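Side-chain contact in 2-C-methyl-D-erythritol 2,4-cyclodiphosphate synthase (Francisella tularensis subsp. tularensis, PDB 3RE3), which probably catalyses the conversion of a CDP-activated methylerythritol phosphate to the cyclic 2,4-diphosphate, with release of CMP, in non-mevalonate isoprenoid synthesis: residues 81-86 against 120-125. Sequence-based numbering, arbitrary orientation.
Sequences FFLAEI and ACLANI
Leu-83 reaches from helix 79-92 to two side chains of helix 115-126, Leu-122 and Ile-125. The packing is closest at the methyl tips of the leucines, where CD2 of Leu-83 lies 3.8 Å from CD2 of Leu-122. The two side chains meet at about a right angle. In Leu-83 the CG stands opposite the backbone nitrogen (chi1 -166°), which carries its branch toward helix 115-126. Ile-125 uses one methyl for its share. Its CG2 sits 4.0 Å from CA of Ala-84 and 4.2 Å from CG of Leu-83. The small Ala-84 lets this methyl come up against the helix backbone. The CA atoms of Ala-84 and Ile-125 are 6.3 Å apart. The local helix axes run in roughly the same direction, 37° apart.

The leucine side is buried. Helix 45-57 closes over it, with Leu-50 and Cys-51 against Leu-83 and Ile-47 against Leu-122. Ile-133, on strand 133-138 of the mixed sheet, also touches Leu-122. The other side is looser, since Ala-84 and Ile-125 are partly exposed. Ile-125 also touches Lys-80.

Helix 115-126 links the parallel strands 96-105 and 133-138 in a beta-alpha-beta crossover. The contact packs it against helix 79-92, which precedes strand 96-105, and no other subunit of the trimer touches either segment. The touching side chains are all aliphatic, and the buried surface is a modest 154 Å². Cohesion probably comes from van der Waals packing and from burial of the leucines, and no polar bond between the segments fixes the register.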
ATOM      1  N   PHE A  81       0.986  -9.678  22.811  0.52 69.79           N
ATOM      2  CA  PHE A  81      -0.241 -10.257  23.335  0.52 74.59           C
ATOM      3  C   PHE A  81      -1.338 -10.227  22.283  0.52 77.38           C
ATOM      4  O   PHE A  81      -1.948 -11.253  21.974  0.52 80.72           O
ATOM      5  CB  PHE A  81      -0.701  -9.490  24.577  0.52 80.52           C
ATOM      6  CG  PHE A  81      -2.135  -9.747  24.954  0.52 82.14           C
ATOM      7  CD1 PHE A  81      -2.457 -10.752  25.850  0.52 81.45           C
ATOM      8  CD2 PHE A  81      -3.160  -8.979  24.418  0.52 80.36           C
ATOM      9  CE1 PHE A  81      -3.772 -10.992  26.198  0.52 80.82           C
ATOM     10  CE2 PHE A  81      -4.477  -9.215  24.763  0.52 78.07           C
ATOM     11  CZ  PHE A  81      -4.783 -10.223  25.653  0.52 80.08           C
ATOM     12  N   PHE A  82      -1.585  -9.039  21.744  1.00 72.70           N
ATOM     13  CA  PHE A  82      -2.625  -8.845  20.744  1.00 71.15           C
ATOM     14  C   PHE A  82      -2.404  -9.767  19.562  1.00 65.73           C
ATOM     15  O   PHE A  82      -3.326 -10.413  19.071  1.00 63.77           O
ATOM     16  CB  PHE A  82      -2.650  -7.396  20.280  1.00 70.46           C
ATOM     17  CG  PHE A  82      -2.968  -6.440  21.374  1.00 92.58           C
ATOM     18  CD1 PHE A  82      -4.279  -6.103  21.649  1.00 97.61           C
ATOM     19  CD2 PHE A  82      -1.960  -5.897  22.158  1.00101.32           C
ATOM     20  CE1 PHE A  82      -4.582  -5.221  22.674  1.00 98.07           C
ATOM     21  CE2 PHE A  82      -2.256  -5.014  23.184  1.00 99.30           C
ATOM     22  CZ  PHE A  82      -3.568  -4.679  23.442  1.00 94.83           C
ATOM     23  N   LEU A  83      -1.158  -9.831  19.123  1.00 56.89           N
ATOM     24  CA  LEU A  83      -0.782 -10.713  18.042  1.00 55.43           C
ATOM     25  C   LEU A  83      -1.155 -12.159  18.385  1.00 62.94           C
ATOM     26  O   LEU A  83      -1.574 -12.933  17.520  1.00 56.97           O
ATOM     27  CB  LEU A  83       0.708 -10.591  17.773  1.00 47.98           C
ATOM     28  CG  LEU A  83       1.089 -11.224  16.460  1.00 52.48           C
ATOM     29  CD1 LEU A  83       0.184 -10.677  15.375  1.00 44.29           C
ATOM     30  CD2 LEU A  83       2.543 -10.939  16.161  1.00 66.60           C
ATOM     31  N   ALA A  84      -1.026 -12.516  19.658  1.00 62.98           N
ATOM     32  CA  ALA A  84      -1.367 -13.860  20.075  1.00 59.53           C
ATOM     33  C   ALA A  84      -2.882 -14.058  20.083  1.00 57.50           C
ATOM     34  O   ALA A  84      -3.375 -15.148  19.802  1.00 61.22           O
ATOM     35  CB  ALA A  84      -0.757 -14.176  21.425  1.00 55.38           C
ATOM     36  N   GLU A  85      -3.636 -13.011  20.384  1.00 47.89           N
ATOM     37  CA  GLU A  85      -5.082 -13.146  20.301  1.00 57.79           C
ATOM     38  C   GLU A  85      -5.525 -13.253  18.851  1.00 59.20           C
ATOM     39  O   GLU A  85      -6.413 -14.027  18.528  1.00 58.94           O
ATOM     40  CB  GLU A  85      -5.795 -12.003  21.018  1.00 69.82           C
ATOM     41  CG  GLU A  85      -6.326 -12.394  22.389  1.00 84.81           C
ATOM     42  CD  GLU A  85      -5.295 -13.125  23.238  1.00 99.91           C
ATOM     43  OE1 GLU A  85      -5.673 -14.112  23.906  1.00102.81           O
ATOM     44  OE2 GLU A  85      -4.112 -12.716  23.243  1.00105.38           O
ATOM     45  N   ILE A  86      -4.894 -12.482  17.973  1.00 55.31           N
ATOM     46  CA  ILE A  86      -5.179 -12.574  16.548  1.00 57.63           C
ATOM     47  C   ILE A  86      -4.844 -13.973  16.006  1.00 64.11           C
ATOM     48  O   ILE A  86      -5.525 -14.485  15.116  1.00 57.29           O
ATOM     49  CB  ILE A  86      -4.470 -11.443  15.747  1.00 52.37           C
ATOM     50  CG1 ILE A  86      -5.348 -10.197  15.728  1.00 53.18           C
ATOM     51  CG2 ILE A  86      -4.187 -11.859  14.318  1.00 49.08           C
ATOM     52  CD1 ILE A  86      -5.556  -9.588  17.096  1.00 59.61           C
ATOM     53  N   ALA A 120      11.919 -13.451  13.723  1.00 53.06           N
ATOM     54  CA  ALA A 120      11.957 -14.634  14.568  1.00 48.88           C
ATOM     55  C   ALA A 120      10.882 -14.523  15.637  1.00 53.46           C
ATOM     56  O   ALA A 120      10.132 -15.467  15.907  1.00 62.95           O
ATOM     57  CB  ALA A 120      13.323 -14.779  15.206  1.00 37.27           C
ATOM     58  N   CYS A 121      10.821 -13.348  16.231  1.00 43.29           N
ATOM     59  CA  CYS A 121       9.844 -13.040  17.256  1.00 59.51           C
ATOM     60  C   CYS A 121       8.423 -13.297  16.772  1.00 62.29           C
ATOM     61  O   CYS A 121       7.650 -13.963  17.443  1.00 60.11           O
ATOM     62  CB  CYS A 121       9.992 -11.574  17.688  1.00 57.12           C
ATOM     63  SG  CYS A 121       8.681 -10.959  18.738  1.00 81.31           S
ATOM     64  N   LEU A 122       8.076 -12.757  15.611  1.00 54.44           N
ATOM     65  CA  LEU A 122       6.707 -12.851  15.140  1.00 44.33           C
ATOM     66  C   LEU A 122       6.399 -14.224  14.537  1.00 49.22           C
ATOM     67  O   LEU A 122       5.311 -14.758  14.729  1.00 51.05           O
ATOM     68  CB  LEU A 122       6.397 -11.742  14.137  1.00 44.98           C
ATOM     69  CG  LEU A 122       6.852 -10.306  14.430  1.00 50.58           C
ATOM     70  CD1 LEU A 122       6.660  -9.469  13.178  1.00 39.08           C
ATOM     71  CD2 LEU A 122       6.137  -9.675  15.613  1.00 49.47           C
ATOM     72  N   ALA A 123       7.345 -14.787  13.799  1.00 43.64           N
ATOM     73  CA  ALA A 123       7.159 -16.126  13.264  1.00 43.75           C
ATOM     74  C   ALA A 123       6.849 -17.089  14.406  1.00 53.70           C
ATOM     75  O   ALA A 123       6.068 -18.028  14.249  1.00 56.04           O
ATOM     76  CB  ALA A 123       8.398 -16.593  12.510  1.00 39.35           C
ATOM     77  N   ASN A 124       7.494 -16.861  15.544  0.72 50.80           N
ATOM     78  CA  ASN A 124       7.311 -17.718  16.694  0.72 50.00           C
ATOM     79  C   ASN A 124       5.899 -17.610  17.227  0.72 49.94           C
ATOM     80  O   ASN A 124       5.211 -18.608  17.385  0.72 52.64           O
ATOM     81  CB  ASN A 124       8.321 -17.382  17.789  0.72 48.23           C
ATOM     82  CG  ASN A 124       8.288 -18.373  18.934  0.72 47.48           C
ATOM     83  OD1 ASN A 124       8.797 -19.479  18.820  0.72 49.90           O
ATOM     84  ND2 ASN A 124       7.683 -17.980  20.040  0.72 49.29           N
ATOM     85  N   ILE A 125       5.465 -16.388  17.497  1.00 49.21           N
ATOM     86  CA  ILE A 125       4.135 -16.173  18.068  1.00 49.58           C
ATOM     87  C   ILE A 125       3.072 -16.719  17.123  1.00 57.48           C
ATOM     88  O   ILE A 125       2.070 -17.289  17.549  1.00 66.02           O
ATOM     89  CB  ILE A 125       3.829 -14.691  18.316  1.00 46.40           C
ATOM     90  CG1 ILE A 125       4.742 -14.135  19.402  1.00 49.01           C
ATOM     91  CG2 ILE A 125       2.365 -14.514  18.708  1.00 50.19           C
ATOM     92  CD1 ILE A 125       5.228 -12.739  19.110  1.00 49.48           C
TER